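Side-chain contact in acetylxylan esterase A (Aspergillus awamori, PDB 5X6S), which removes acetyl side groups from the xylan backbone as a secreted serine esterase of carbohydrate esterase family 1: residues A[148-153]-A[158-163]. Numbering follows the deposited sequence.
Sequences GCFYSN and DGWNST. With NAG (2-acetamido-2-deoxy-beta-D-glucopyranose), chain C.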
loop_
_atom_site.group_PDB
_atom_site.type_symbol
_atom_site.label_atom_id
_atom_site.label_comp_id
_atom_site.label_asym_id
_atom_site.label_seq_id
_atom_site.Cartn_x
_atom_site.Cartn_y
_atom_site.Cartn_z
ATOM N N GLY A 148 15.657 -5.069 14.197
ATOM C CA GLY A 148 16.857 -4.370 14.612
ATOM C C GLY A 148 17.496 -4.970 15.846
ATOM O O GLY A 148 18.515 -4.496 16.263
ATOM N N CYS A 149 16.926 -6.040 16.401
ATOM C CA CYS A 149 17.586 -6.785 17.485
ATOM C C CYS A 149 18.872 -7.470 17.018
ATOM O O CYS A 149 19.813 -7.670 17.804
ATOM C CB CYS A 149 16.589 -7.776 18.110
ATOM S SG CYS A 149 17.043 -8.442 19.759
ATOM N N PHE A 150 18.944 -7.829 15.723
ATOM C CA PHE A 150 20.156 -8.437 15.184
ATOM C C PHE A 150 21.077 -7.435 14.526
ATOM O O PHE A 150 22.070 -7.825 13.896
ATOM C CB PHE A 150 19.865 -9.610 14.215
ATOM C CG PHE A 150 20.007 -10.979 14.834
ATOM C CD1 PHE A 150 19.574 -11.232 16.151
ATOM C CD2 PHE A 150 20.543 -12.037 14.095
ATOM C CE1 PHE A 150 19.674 -12.505 16.699
ATOM C CE2 PHE A 150 20.627 -13.323 14.632
ATOM C CZ PHE A 150 20.196 -13.551 15.956
ATOM N N TYR A 151 20.763 -6.165 14.683
ATOM C CA TYR A 151 21.713 -5.082 14.317
ATOM C C TYR A 151 23.157 -5.502 14.587
ATOM O O TYR A 151 23.491 -6.037 15.662
ATOM C CB TYR A 151 21.368 -3.820 15.106
ATOM C CG TYR A 151 22.375 -2.704 15.008
ATOM C CD1 TYR A 151 22.372 -1.815 13.922
ATOM C CD2 TYR A 151 23.332 -2.513 16.030
ATOM C CE1 TYR A 151 23.277 -0.761 13.857
ATOM C CE2 TYR A 151 24.253 -1.489 15.972
ATOM C CZ TYR A 151 24.233 -0.614 14.915
ATOM O OH TYR A 151 25.163 0.384 14.904
ATOM N N SER A 152 24.020 -5.282 13.602
ATOM C CA SER A 152 25.459 -5.468 13.770
ATOM C C SER A 152 26.135 -4.109 13.950
ATOM O O SER A 152 26.057 -3.233 13.068
ATOM C CB SER A 152 26.101 -6.183 12.594
ATOM O OG SER A 152 27.488 -5.973 12.613
ATOM N N ASN A 153 26.805 -3.942 15.100
ATOM C CA ASN A 153 27.563 -2.721 15.358
ATOM C C ASN A 153 28.795 -2.521 14.486
ATOM O O ASN A 153 29.410 -1.478 14.584
ATOM C CB ASN A 153 27.885 -2.516 16.867
ATOM C CG ASN A 153 28.890 -3.517 17.427
ATOM O OD1 ASN A 153 29.658 -4.160 16.720
ATOM N ND2 ASN A 153 28.876 -3.646 18.738
ATOM N N ASP A 158 24.473 -10.646 7.606
ATOM C CA ASP A 158 24.116 -11.991 8.073
ATOM C C ASP A 158 24.916 -12.357 9.345
ATOM O O ASP A 158 25.327 -13.503 9.505
ATOM C CB ASP A 158 24.348 -13.023 6.964
ATOM C CG ASP A 158 23.865 -14.428 7.326
ATOM O OD1 ASP A 158 22.930 -14.579 8.145
ATOM O OD2 ASP A 158 24.427 -15.385 6.739
ATOM N N GLY A 159 25.081 -11.379 10.237
ATOM C CA GLY A 159 25.802 -11.596 11.501
ATOM C C GLY A 159 24.824 -12.030 12.571
ATOM O O GLY A 159 23.775 -11.403 12.754
ATOM N N TRP A 160 25.154 -13.120 13.269
ATOM C CA TRP A 160 24.345 -13.574 14.417
ATOM C C TRP A 160 24.663 -12.684 15.617
ATOM O O TRP A 160 25.821 -12.503 15.938
ATOM C CB TRP A 160 24.661 -15.058 14.752
ATOM C CG TRP A 160 23.718 -15.669 15.803
ATOM C CD1 TRP A 160 23.903 -15.699 17.181
ATOM C CD2 TRP A 160 22.483 -16.358 15.570
ATOM N NE1 TRP A 160 22.845 -16.320 17.794
ATOM C CE2 TRP A 160 21.969 -16.751 16.837
ATOM C CE3 TRP A 160 21.748 -16.663 14.423
ATOM C CZ2 TRP A 160 20.774 -17.451 16.971
ATOM C CZ3 TRP A 160 20.559 -17.332 14.555
ATOM C CH2 TRP A 160 20.073 -17.721 15.823
ATOM N N ASN A 161 23.653 -12.108 16.250
ATOM C CA ASN A 161 23.840 -11.297 17.480
ATOM C C ASN A 161 23.434 -12.130 18.708
ATOM O O ASN A 161 22.272 -12.259 19.008
ATOM C CB ASN A 161 23.013 -10.011 17.393
ATOM C CG ASN A 161 23.263 -9.031 18.536
ATOM O OD1 ASN A 161 23.126 -9.354 19.722
ATOM N ND2 ASN A 161 23.604 -7.792 18.162
ATOM N N SER A 162 24.425 -12.727 19.368
ATOM C CA SER A 162 24.214 -13.517 20.605
ATOM C C SER A 162 23.530 -12.776 21.731
ATOM O O SER A 162 22.703 -13.351 22.427
ATOM C CB SER A 162 25.557 -14.046 21.111
ATOM O OG SER A 162 26.078 -14.954 20.161
ATOM N N THR A 163 23.859 -11.502 21.941
ATOM C CA THR A 163 23.227 -10.766 23.044
ATOM C C THR A 163 21.704 -10.772 22.857
ATOM O O THR A 163 20.923 -10.927 23.818
ATOM C CB THR A 163 23.722 -9.307 23.109
ATOM O OG1 THR A 163 25.143 -9.274 22.888
ATOM C CG2 THR A 163 23.441 -8.744 24.417
HETATM C C1 NAG C . 23.539 -6.712 19.108
HETATM C C2 NAG C . 24.567 -5.612 18.812
HETATM C C3 NAG C . 24.355 -4.375 19.687
HETATM C C4 NAG C . 22.914 -3.876 19.616
HETATM C C5 NAG C . 21.938 -5.048 19.831
HETATM C C6 NAG C . 20.512 -4.623 19.557
HETATM C C7 NAG C . 26.828 -6.313 18.168
HETATM C C8 NAG C . 28.103 -6.955 18.613
HETATM N N2 NAG C . 25.881 -6.163 19.066
HETATM O O3 NAG C . 25.280 -3.388 19.273
HETATM O O4 NAG C . 22.575 -2.897 20.583
HETATM O O5 NAG C . 22.214 -6.204 19.047
HETATM O O6 NAG C . 19.676 -5.740 19.821
HETATM O O7 NAG C . 26.706 -5.976 16.983
HETATM O O HOH W 1 24.222 -9.111 14.161
#
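Phe150 directs its ring edge at the face of Trp160, and the planes of the Phe150 ring and the six-membered ring of Trp160 stand 77° apart, a T-shaped pair. The centroids of these two rings are 4.9 Å from each other. The closest carbons of the pair are Phe150 CE2 and Trp160 CE3, at 3.5 Å. One face of Phe150 is covered by the backbone of 160-161, and Asn161 CB makes a CH-pi contact over that ring, 4.2 Å from the Phe150 centroid. Met123 of helix 120-131 touches both rings, placing the pair against the helix that follows the probable nucleophile Ser119 in the alpha/beta-hydrolase fold.

Asn161 N-caps helix 162-165, with OD1 hydrogen-bonded to Cys164 N, while the disulfide Cys149-Cys164 ties the Gly148-Tyr151 type I turn to that helix. With CG anti to the backbone N, the Asn161 amide reaches the turn, where ND2 donates to Tyr151 O at 3.1 Å; the 135° N-H...O angle marks a bent bond.

The same ND2 is joined covalently to C1 of the N-acetylglucosamine, making Asn161 the attachment site of an N-linked glycan. The sugar is gripped at two further points: O6 donates to Cys149 O at 2.8 Å, and Asn153 N donates to O7 at 2.8 Å, nearly straight at 178°. C4 and O3 of the sugar lie at the ring edge of Tyr151. A water lies between Phe150 O and Gly159 O, 2.7 Å from Gly159 O, and bridges the two backbones.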